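Local coordinates for protein glycosyl transferase family 9 (Veillonella parvula, PDB 3TOV) that probably transfers a sugar from an activated nucleotide donor to an acceptor, as a member of the heptosyltransferase-like glycosyltransferase family 9, at residues 39-50 with 58-67; 90-100 with 109-119. All coordinates share one frame; numbering follows the deposited sequence.

Overall arrangement
Both contacts are pairs of parallel neighbours in the six-stranded parallel sheet of the Rossmann-like N-terminal half of what the family and topology mark as a GT-B fold. Strand 10-14 lies between them, and the contact centres are about 15 Å apart without touching. Contact 1 adds the outermost strand 61-65 to strand 40-46; its middle is apolar, but charged side chains gather at both ends. Contact 2, on the other half of the sheet, pairs the two strands of the beta-alpha-beta unit 92-95, 100-109, 113-116 and has more regular backbone bonding. Each mixes buried strand residues with more accessible ends, and helix 70-87 reaches side chains of both.

Contact 1. Residues 39-50 with 58-67; sequences SHITYVIDEKLQ and NIDELIVVDK
Asp-60 is wedged against the start of strand 40-46, with its CB over one face of the His-40 ring, 3.9 Å from the ring centroid. Its carboxylate plane is turned only 25° from that of the imidazole. Placed beside its own backbone N (chi1 -62°), the carboxylate reaches Ile-41 N, which gives a nearly straight hydrogen bond to the anti lone pair of OD2. Arg-33 of helix 26-35 forms a salt bridge with the same oxygen, so OD2 is held by two partners. Glu-61 comes to the His-40 ring differently: OE2 lies in the ring plane at its edge, 3.6 Å from NE2. Further on, the backbones pair as parallel strands: Tyr-43 N donates to Glu-61 O (2.8 Å), and Ile-63 N donates to Tyr-43 O (2.9 Å). Strand 61-65 is the outermost strand on this side of the parallel, Rossmann-like sheet, and side chains alternate between the face toward helix 70-87 and the face where Met-53 and helix 26-35 lie. Val-44 and Ile-63 point the same way, side by side with CG1 to CG1 at 3.9 Å, and Ile-63 goes on to Val-80 of helix 70-87. On the reverse face the Tyr-43 ring, swung anti to its backbone N (chi1 -159°), leads away from strand 61-65 until its hydroxyl bonds to Thr-25. The ring's root runs alongside Leu-62, while the Ile-59 side chain crosses it at an angle, CD1 lying 3.7 Å from Tyr-43 CG. At the far end of the pair, poorly ordered Lys-67 makes a long salt bridge from NZ to Asp-46 OD1 (3.9 Å).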
loop_
_atom_site.group_PDB
_atom_site.type_symbol
_atom_site.label_atom_id
_atom_site.label_comp_id
_atom_site.label_asym_id
_atom_site.label_seq_id
_atom_site.Cartn_x
_atom_site.Cartn_y
_atom_site.Cartn_z
ATOM N N SER A 39 -18.993 -17.461 -5.497
ATOM C CA SER A 39 -19.660 -16.277 -4.980
ATOM C C SER A 39 -19.479 -15.089 -5.915
ATOM O O SER A 39 -18.459 -14.959 -6.583
ATOM C CB SER A 39 -19.110 -15.929 -3.601
ATOM O OG SER A 39 -19.049 -17.082 -2.783
ATOM N N HIS A 40 -20.487 -14.231 -5.970
ATOM C CA HIS A 40 -20.334 -12.957 -6.643
ATOM C C HIS A 40 -19.873 -11.904 -5.641
ATOM O O HIS A 40 -20.538 -11.638 -4.632
ATOM C CB HIS A 40 -21.633 -12.507 -7.307
ATOM C CG HIS A 40 -21.543 -11.143 -7.914
ATOM N ND1 HIS A 40 -21.613 -9.990 -7.160
ATOM C CD2 HIS A 40 -21.353 -10.749 -9.195
ATOM C CE1 HIS A 40 -21.481 -8.944 -7.955
ATOM N NE2 HIS A 40 -21.326 -9.378 -9.194
ATOM N N ILE A 41 -18.732 -11.297 -5.925
ATOM C CA ILE A 41 -18.114 -10.412 -4.958
ATOM C C ILE A 41 -18.024 -9.012 -5.509
ATOM O O ILE A 41 -17.637 -8.824 -6.657
ATOM C CB ILE A 41 -16.704 -10.889 -4.591
ATOM C CG1 ILE A 41 -16.775 -12.250 -3.889
ATOM C CG2 ILE A 41 -16.037 -9.862 -3.714
ATOM C CD1 ILE A 41 -15.443 -12.974 -3.743
ATOM N N THR A 42 -18.380 -8.028 -4.690
ATOM C CA THR A 42 -18.260 -6.640 -5.109
ATOM C C THR A 42 -17.573 -5.776 -4.042
ATOM O O THR A 42 -17.868 -5.894 -2.849
ATOM C CB THR A 42 -19.624 -6.052 -5.571
ATOM O OG1 THR A 42 -19.875 -4.818 -4.897
ATOM C CG2 THR A 42 -20.768 -7.030 -5.298
ATOM N N TYR A 43 -16.642 -4.930 -4.499
ATOM C CA TYR A 43 -15.819 -4.064 -3.646
ATOM C C TYR A 43 -16.246 -2.608 -3.721
ATOM O O TYR A 43 -16.681 -2.135 -4.762
ATOM C CB TYR A 43 -14.375 -4.126 -4.110
ATOM C CG TYR A 43 -13.335 -3.720 -3.074
ATOM C CD1 TYR A 43 -12.583 -4.684 -2.425
ATOM C CD2 TYR A 43 -13.081 -2.382 -2.776
ATOM C CE1 TYR A 43 -11.625 -4.349 -1.502
ATOM C CE2 TYR A 43 -12.120 -2.032 -1.844
ATOM C CZ TYR A 43 -11.391 -3.032 -1.209
ATOM O OH TYR A 43 -10.419 -2.749 -0.273
ATOM N N VAL A 44 -16.076 -1.888 -2.623
ATOM C CA VAL A 44 -16.449 -0.486 -2.565
ATOM C C VAL A 44 -15.334 0.387 -1.963
ATOM O O VAL A 44 -15.182 0.439 -0.739
ATOM C CB VAL A 44 -17.730 -0.327 -1.748
ATOM C CG1 VAL A 44 -18.235 1.103 -1.812
ATOM C CG2 VAL A 44 -18.790 -1.298 -2.259
ATOM N N ILE A 45 -14.561 1.055 -2.832
ATOM C CA ILE A 45 -13.534 2.027 -2.417
ATOM C C ILE A 45 -14.002 3.458 -2.592
ATOM O O ILE A 45 -15.141 3.721 -2.988
ATOM C CB ILE A 45 -12.239 2.001 -3.292
ATOM C CG1 ILE A 45 -12.394 1.090 -4.504
ATOM C CG2 ILE A 45 -10.986 1.778 -2.463
ATOM C CD1 ILE A 45 -13.244 1.745 -5.595
ATOM N N ASP A 46 -13.067 4.371 -2.332
ATOM C CA ASP A 46 -13.254 5.795 -2.546
ATOM C C ASP A 46 -12.735 6.179 -3.931
ATOM O O ASP A 46 -11.653 5.759 -4.332
ATOM C CB ASP A 46 -12.541 6.579 -1.440
ATOM C CG ASP A 46 -11.808 7.800 -1.961
ATOM O OD1 ASP A 46 -12.368 8.921 -1.905
ATOM O OD2 ASP A 46 -10.662 7.633 -2.421
ATOM N N GLU A 47 -13.520 6.980 -4.648
ATOM C CA GLU A 47 -13.263 7.315 -6.049
ATOM C C GLU A 47 -11.787 7.345 -6.469
ATOM O O GLU A 47 -11.430 6.772 -7.495
ATOM C CB GLU A 47 -13.967 8.632 -6.426
ATOM C CG GLU A 47 -13.050 9.866 -6.539
ATOM C CD GLU A 47 -13.304 10.934 -5.467
ATOM O OE1 GLU A 47 -12.960 10.701 -4.283
ATOM O OE2 GLU A 47 -13.838 12.014 -5.813
ATOM N N LYS A 48 -10.939 8.000 -5.680
ATOM C CA LYS A 48 -9.535 8.221 -6.057
ATOM C C LYS A 48 -8.723 6.932 -6.221
ATOM O O LYS A 48 -8.043 6.717 -7.229
ATOM C CB LYS A 48 -8.846 9.158 -5.050
ATOM C CG LYS A 48 -9.795 10.201 -4.463
ATOM C CD LYS A 48 -9.096 11.498 -4.068
ATOM C CE LYS A 48 -10.086 12.684 -4.046
ATOM N NZ LYS A 48 -9.422 13.992 -3.729
ATOM N N LEU A 49 -8.800 6.063 -5.229
ATOM C CA LEU A 49 -7.963 4.880 -5.233
ATOM C C LEU A 49 -8.456 3.866 -6.252
ATOM O O LEU A 49 -7.964 2.739 -6.303
ATOM C CB LEU A 49 -7.918 4.253 -3.830
ATOM C CG LEU A 49 -7.598 5.226 -2.692
ATOM C CD1 LEU A 49 -7.646 4.538 -1.342
ATOM C CD2 LEU A 49 -6.245 5.861 -2.934
ATOM N N GLN A 50 -9.418 4.266 -7.070
ATOM C CA GLN A 50 -10.125 3.297 -7.896
ATOM C C GLN A 50 -9.226 2.528 -8.865
ATOM O O GLN A 50 -9.458 1.341 -9.101
ATOM C CB GLN A 50 -11.320 3.944 -8.606
ATOM C CG GLN A 50 -11.248 3.992 -10.117
ATOM C CD GLN A 50 -11.899 5.248 -10.652
ATOM O OE1 GLN A 50 -12.501 6.012 -9.893
ATOM N NE2 GLN A 50 -11.773 5.483 -11.957
ATOM N N ASN A 58 -9.797 -11.166 -8.332
ATOM C CA ASN A 58 -10.669 -11.671 -7.287
ATOM C C ASN A 58 -12.061 -11.024 -7.227
ATOM O O ASN A 58 -12.997 -11.583 -6.638
ATOM C CB ASN A 58 -9.954 -11.584 -5.938
ATOM C CG ASN A 58 -8.683 -12.410 -5.908
ATOM O OD1 ASN A 58 -8.726 -13.625 -5.714
ATOM N ND2 ASN A 58 -7.542 -11.757 -6.106
ATOM N N ILE A 59 -12.207 -9.862 -7.855
ATOM C CA ILE A 59 -13.470 -9.131 -7.798
ATOM C C ILE A 59 -14.314 -9.217 -9.079
ATOM O O ILE A 59 -13.790 -9.441 -10.175
ATOM C CB ILE A 59 -13.225 -7.683 -7.402
ATOM C CG1 ILE A 59 -12.602 -7.658 -6.019
ATOM C CG2 ILE A 59 -14.522 -6.903 -7.382
ATOM C CD1 ILE A 59 -12.337 -6.281 -5.524
ATOM N N ASP A 60 -15.625 -9.062 -8.921
ATOM C CA ASP A 60 -16.559 -9.129 -10.039
ATOM C C ASP A 60 -17.031 -7.733 -10.369
ATOM O O ASP A 60 -17.392 -7.441 -11.508
ATOM C CB ASP A 60 -17.800 -9.949 -9.671
ATOM C CG ASP A 60 -17.479 -11.377 -9.327
ATOM O OD1 ASP A 60 -16.860 -12.067 -10.164
ATOM O OD2 ASP A 60 -17.849 -11.802 -8.213
ATOM N N GLU A 61 -17.050 -6.880 -9.352
ATOM C CA GLU A 61 -17.714 -5.598 -9.456
ATOM C C GLU A 61 -17.129 -4.651 -8.429
ATOM O O GLU A 61 -17.098 -4.953 -7.238
ATOM C CB GLU A 61 -19.217 -5.761 -9.218
ATOM C CG GLU A 61 -20.088 -4.807 -10.020
ATOM C CD GLU A 61 -20.738 -5.475 -11.232
ATOM O OE1 GLU A 61 -20.362 -5.141 -12.377
ATOM O OE2 GLU A 61 -21.633 -6.330 -11.042
ATOM N N LEU A 62 -16.676 -3.499 -8.917
ATOM C CA LEU A 62 -16.062 -2.457 -8.107
ATOM C C LEU A 62 -16.860 -1.161 -8.241
ATOM O O LEU A 62 -17.089 -0.672 -9.354
ATOM C CB LEU A 62 -14.624 -2.238 -8.582
ATOM C CG LEU A 62 -13.836 -1.024 -8.100
ATOM C CD1 LEU A 62 -13.768 -1.059 -6.615
ATOM C CD2 LEU A 62 -12.455 -1.052 -8.690
ATOM N N ILE A 63 -17.293 -0.612 -7.111
ATOM C CA ILE A 63 -18.104 0.605 -7.111
ATOM C C ILE A 63 -17.483 1.651 -6.187
ATOM O O ILE A 63 -17.179 1.352 -5.026
ATOM C CB ILE A 63 -19.590 0.323 -6.714
ATOM C CG1 ILE A 63 -19.925 0.911 -5.353
ATOM C CG2 ILE A 63 -19.926 -1.180 -6.743
ATOM C CD1 ILE A 63 -21.355 0.651 -4.964
ATOM N N VAL A 64 -17.276 2.865 -6.701
ATOM C CA VAL A 64 -16.502 3.877 -5.975
ATOM C C VAL A 64 -17.388 4.935 -5.321
ATOM O O VAL A 64 -18.580 4.966 -5.573
ATOM C CB VAL A 64 -15.475 4.544 -6.903
ATOM C CG1 VAL A 64 -15.193 3.637 -8.074
ATOM C CG2 VAL A 64 -15.986 5.886 -7.393
ATOM N N VAL A 65 -16.821 5.780 -4.460
ATOM C CA VAL A 65 -17.581 6.891 -3.871
ATOM C C VAL A 65 -16.749 8.170 -3.741
ATOM O O VAL A 65 -15.534 8.096 -3.585
ATOM C CB VAL A 65 -18.146 6.546 -2.464
ATOM C CG1 VAL A 65 -18.358 5.063 -2.312
ATOM C CG2 VAL A 65 -17.216 7.073 -1.380
ATOM N N ASP A 66 -17.400 9.334 -3.787
ATOM C CA ASP A 66 -16.709 10.603 -3.543
ATOM C C ASP A 66 -16.988 11.141 -2.150
ATOM O O ASP A 66 -17.762 10.556 -1.398
ATOM C CB ASP A 66 -17.106 11.660 -4.574
ATOM C CG ASP A 66 -16.986 11.160 -5.993
ATOM O OD1 ASP A 66 -17.455 10.030 -6.258
ATOM O OD2 ASP A 66 -16.417 11.889 -6.835
ATOM N N LYS A 67 -16.363 12.263 -1.809
ATOM C CA LYS A 67 -16.608 12.894 -0.514
ATOM C C LYS A 67 -15.948 14.260 -0.368
ATOM O O LYS A 67 -15.011 14.606 -1.093
ATOM C CB LYS A 67 -16.181 11.972 0.637
ATOM C CG LYS A 67 -14.883 11.211 0.395
ATOM C CD LYS A 67 -13.694 12.146 0.283
ATOM C CE LYS A 67 -12.449 11.390 -0.138
ATOM N NZ LYS A 67 -11.286 12.296 -0.322
HETATM O O HOH W 1 -18.670 -14.862 -9.707
#

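Contact 2. Residues 90-100 with 109-119; sequences TDIVINLHPNE and IHAPITTGMSH
Val-93 bonds through both its N and its O to strand 113-116: its N donates to Ile-113 O (2.9 Å), and its O accepts from Thr-115 N. The pattern continues with Asn-95 N to Thr-115 O (2.8 Å) and, just past the strand, Met-117 N to Asn-95 O. This regular parallel pairing closes a beta-alpha-beta crossover in which helix 100-109 links the two strands.

Apolar contacts divide between the faces. The Val-93 and Thr-114 side chains lie alongside each other, CG1 to CG2, while Val-93 CG2 meets Ile-109 CG2 at 3.8 Å, the two side chains crossing at an angle; Ile-109, at the helix end, also packs on helix 70-87. Across the sheet, the Ile-92 and Ile-113 side chains lie side by side, CG1 to CD1 at 4.0 Å. Beyond the strands, selenomethionine Met-117 extends its chain with CG anti to the backbone N (chi1 -168°), which carries SE to 4.0 Å from Pro-98 CG.

Polar groups meet near the helix start. Glu-100 OE2 sits 3.5 Å from His-119 NE2, above one ring face and offset toward its rim, the carboxylate turned 44° from the imidazole, and Pro-98 O approaches the ring edge. Asn-99 caps the helix through Thr-102 N.

Gly-116, with positive phi, lets its CA lie 3.3 Å from Asn-95 O. The chemistry implies a division of work: backbone hydrogen bonds set the register, while apolar packing holds both faces.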
loop_
_atom_site.group_PDB
_atom_site.type_symbol
_atom_site.label_atom_id
_atom_site.label_comp_id
_atom_site.label_asym_id
_atom_site.label_seq_id
_atom_site.Cartn_x
_atom_site.Cartn_y
_atom_site.Cartn_z
ATOM N N THR A 90 -27.973 -8.873 -2.303
ATOM C CA THR A 90 -26.766 -9.119 -1.523
ATOM C C THR A 90 -27.000 -10.018 -0.301
ATOM O O THR A 90 -27.821 -9.714 0.556
ATOM C CB THR A 90 -26.172 -7.779 -1.057
ATOM O OG1 THR A 90 -25.778 -7.004 -2.203
ATOM C CG2 THR A 90 -24.986 -8.020 -0.149
ATOM N N ASP A 91 -26.260 -11.120 -0.224
ATOM C CA ASP A 91 -26.456 -12.121 0.831
ATOM C C ASP A 91 -25.722 -11.748 2.118
ATOM O O ASP A 91 -26.310 -11.729 3.206
ATOM C CB ASP A 91 -25.972 -13.491 0.348
ATOM C CG ASP A 91 -26.697 -13.960 -0.900
ATOM O OD1 ASP A 91 -27.940 -13.820 -0.943
ATOM O OD2 ASP A 91 -26.028 -14.456 -1.839
ATOM N N ILE A 92 -24.433 -11.455 1.964
ATOM C CA ILE A 92 -23.547 -11.096 3.059
ATOM C C ILE A 92 -22.858 -9.764 2.807
ATOM O O ILE A 92 -22.289 -9.541 1.735
ATOM C CB ILE A 92 -22.412 -12.119 3.182
ATOM C CG1 ILE A 92 -22.963 -13.512 3.473
ATOM C CG2 ILE A 92 -21.406 -11.690 4.244
ATOM C CD1 ILE A 92 -22.107 -14.608 2.897
ATOM N N VAL A 93 -22.891 -8.885 3.802
ATOM C CA VAL A 93 -22.033 -7.705 3.793
ATOM C C VAL A 93 -20.940 -7.780 4.874
ATOM O O VAL A 93 -21.215 -8.054 6.041
ATOM C CB VAL A 93 -22.840 -6.408 3.941
ATOM C CG1 VAL A 93 -22.000 -5.331 4.631
ATOM C CG2 VAL A 93 -23.323 -5.940 2.579
ATOM N N ILE A 94 -19.701 -7.536 4.462
ATOM C CA ILE A 94 -18.553 -7.551 5.355
ATOM C C ILE A 94 -17.967 -6.147 5.463
ATOM O O ILE A 94 -17.489 -5.607 4.474
ATOM C CB ILE A 94 -17.464 -8.472 4.791
ATOM C CG1 ILE A 94 -18.058 -9.836 4.455
ATOM C CG2 ILE A 94 -16.302 -8.588 5.759
ATOM C CD1 ILE A 94 -17.042 -10.907 4.194
ATOM N N ASN A 95 -18.001 -5.546 6.649
ATOM C CA ASN A 95 -17.421 -4.212 6.818
ATOM C C ASN A 95 -16.026 -4.287 7.439
ATOM O O ASN A 95 -15.862 -4.837 8.530
ATOM C CB ASN A 95 -18.335 -3.301 7.651
ATOM C CG ASN A 95 -17.760 -1.900 7.823
ATOM O OD1 ASN A 95 -16.931 -1.457 7.031
ATOM N ND2 ASN A 95 -18.200 -1.199 8.861
ATOM N N LEU A 96 -15.032 -3.741 6.731
ATOM C CA LEU A 96 -13.631 -3.767 7.168
ATOM C C LEU A 96 -13.209 -2.436 7.715
ATOM O O LEU A 96 -12.127 -2.301 8.256
ATOM C CB LEU A 96 -12.698 -4.138 6.019
ATOM C CG LEU A 96 -12.810 -5.606 5.593
ATOM C CD1 LEU A 96 -11.747 -6.028 4.573
ATOM C CD2 LEU A 96 -12.756 -6.493 6.828
ATOM N N HIS A 97 -14.077 -1.450 7.565
ATOM C CA HIS A 97 -13.776 -0.091 7.966
ATOM C C HIS A 97 -14.779 0.365 9.025
ATOM O O HIS A 97 -15.927 0.729 8.719
ATOM C CB HIS A 97 -13.790 0.820 6.745
ATOM C CG HIS A 97 -13.262 2.189 7.013
ATOM N ND1 HIS A 97 -13.299 3.200 6.074
ATOM C CD2 HIS A 97 -12.686 2.722 8.117
ATOM C CE1 HIS A 97 -12.766 4.292 6.588
ATOM N NE2 HIS A 97 -12.387 4.029 7.827
ATOM N N PRO A 98 -14.347 0.295 10.288
ATOM C CA PRO A 98 -15.161 0.524 11.488
ATOM C C PRO A 98 -15.401 1.971 11.908
ATOM O O PRO A 98 -15.750 2.177 13.070
ATOM C CB PRO A 98 -14.387 -0.212 12.583
ATOM C CG PRO A 98 -12.999 -0.331 12.056
ATOM C CD PRO A 98 -13.113 -0.448 10.584
ATOM N N ASN A 99 -15.243 2.944 11.016
ATOM C CA ASN A 99 -15.706 4.296 11.332
ATOM C C ASN A 99 -17.206 4.389 11.056
ATOM O O ASN A 99 -17.746 3.583 10.309
ATOM C CB ASN A 99 -14.974 5.330 10.497
ATOM C CG ASN A 99 -15.348 5.244 9.033
ATOM O OD1 ASN A 99 -15.635 4.158 8.520
ATOM N ND2 ASN A 99 -15.366 6.390 8.354
ATOM N N GLU A 100 -17.873 5.376 11.644
ATOM C CA GLU A 100 -19.316 5.525 11.484
ATOM C C GLU A 100 -19.805 5.658 10.040
ATOM O O GLU A 100 -20.804 5.050 9.651
ATOM C CB GLU A 100 -19.810 6.710 12.290
ATOM C CG GLU A 100 -18.842 7.840 12.296
ATOM C CD GLU A 100 -18.020 7.865 13.561
ATOM O OE1 GLU A 100 -16.832 7.471 13.510
ATOM O OE2 GLU A 100 -18.567 8.290 14.604
ATOM N N ILE A 109 -26.979 -0.749 3.296
ATOM C CA ILE A 109 -27.170 -1.805 2.309
ATOM C C ILE A 109 -28.257 -2.797 2.769
ATOM O O ILE A 109 -29.056 -3.289 1.968
ATOM C CB ILE A 109 -25.841 -2.513 2.035
ATOM C CG1 ILE A 109 -24.851 -1.509 1.431
ATOM C CG2 ILE A 109 -26.041 -3.703 1.122
ATOM C CD1 ILE A 109 -23.387 -1.885 1.596
ATOM N N HIS A 110 -28.286 -3.074 4.068
ATOM C CA HIS A 110 -29.348 -3.877 4.664
ATOM C C HIS A 110 -29.404 -5.303 4.167
ATOM O O HIS A 110 -30.466 -5.782 3.787
ATOM C CB HIS A 110 -30.703 -3.220 4.440
ATOM C CG HIS A 110 -31.216 -2.499 5.641
ATOM N ND1 HIS A 110 -30.950 -1.165 5.878
ATOM C CD2 HIS A 110 -31.956 -2.931 6.690
ATOM C CE1 HIS A 110 -31.514 -0.806 7.017
ATOM N NE2 HIS A 110 -32.130 -1.858 7.531
ATOM N N ALA A 111 -28.268 -5.990 4.182
ATOM C CA ALA A 111 -28.245 -7.381 3.748
ATOM C C ALA A 111 -28.674 -8.307 4.878
ATOM O O ALA A 111 -28.462 -8.005 6.058
ATOM C CB ALA A 111 -26.869 -7.768 3.216
ATOM N N PRO A 112 -29.278 -9.445 4.515
ATOM C CA PRO A 112 -29.721 -10.488 5.437
ATOM C C PRO A 112 -28.722 -10.664 6.566
ATOM O O PRO A 112 -29.087 -10.913 7.716
ATOM C CB PRO A 112 -29.705 -11.733 4.558
ATOM C CG PRO A 112 -30.043 -11.230 3.222
ATOM C CD PRO A 112 -29.420 -9.865 3.112
ATOM N N ILE A 113 -27.448 -10.542 6.230
ATOM C CA ILE A 113 -26.430 -10.682 7.243
ATOM C C ILE A 113 -25.247 -9.750 7.016
ATOM O O ILE A 113 -24.610 -9.773 5.965
ATOM C CB ILE A 113 -25.991 -12.150 7.377
ATOM C CG1 ILE A 113 -24.503 -12.254 7.652
ATOM C CG2 ILE A 113 -26.303 -12.926 6.112
ATOM C CD1 ILE A 113 -24.011 -13.600 7.310
ATOM N N THR A 114 -24.997 -8.910 8.016
ATOM C CA THR A 114 -23.838 -8.029 8.039
ATOM C C THR A 114 -22.820 -8.550 9.041
ATOM O O THR A 114 -23.168 -8.979 10.151
ATOM C CB THR A 114 -24.201 -6.582 8.443
ATOM O OG1 THR A 114 -25.247 -6.082 7.599
ATOM C CG2 THR A 114 -22.991 -5.685 8.323
ATOM N N THR A 115 -21.558 -8.513 8.635
ATOM C CA THR A 115 -20.474 -8.916 9.509
ATOM C C THR A 115 -19.222 -8.041 9.279
ATOM O O THR A 115 -19.300 -6.950 8.705
ATOM C CB THR A 115 -20.222 -10.462 9.446
ATOM O OG1 THR A 115 -19.378 -10.865 10.528
ATOM C CG2 THR A 115 -19.614 -10.892 8.129
ATOM N N GLY A 116 -18.075 -8.498 9.761
ATOM C CA GLY A 116 -16.905 -7.648 9.809
ATOM C C GLY A 116 -16.955 -6.814 11.074
ATOM O O GLY A 116 -17.577 -7.180 12.061
HETATM N N MSE A 117 -16.295 -5.672 11.052
HETATM C CA MSE A 117 -16.232 -4.851 12.239
HETATM C C MSE A 117 -16.802 -3.496 11.897
HETATM O O MSE A 117 -16.470 -2.928 10.859
HETATM C CB MSE A 117 -14.785 -4.700 12.702
HETATM C CG MSE A 117 -14.692 -4.103 14.076
HETATM SE SE MSE A 117 -12.953 -3.417 14.539
HETATM C CE MSE A 117 -13.451 -2.617 16.241
ATOM N N SER A 118 -17.665 -2.984 12.762
ATOM C CA SER A 118 -18.270 -1.680 12.542
ATOM C C SER A 118 -18.264 -0.849 13.817
ATOM O O SER A 118 -18.044 -1.376 14.916
ATOM C CB SER A 118 -19.696 -1.824 11.998
ATOM O OG SER A 118 -19.679 -2.304 10.660
ATOM N N HIS A 119 -18.490 0.452 13.656
ATOM C CA HIS A 119 -18.598 1.361 14.783
ATOM C C HIS A 119 -19.667 0.834 15.753
ATOM O O HIS A 119 -20.672 0.241 15.340
ATOM C CB HIS A 119 -18.940 2.754 14.269
ATOM C CG HIS A 119 -18.692 3.851 15.255
ATOM N ND1 HIS A 119 -19.695 4.387 16.041
ATOM C CD2 HIS A 119 -17.564 4.531 15.566
ATOM C CE1 HIS A 119 -19.189 5.340 16.802
ATOM N NE2 HIS A 119 -17.897 5.447 16.535
#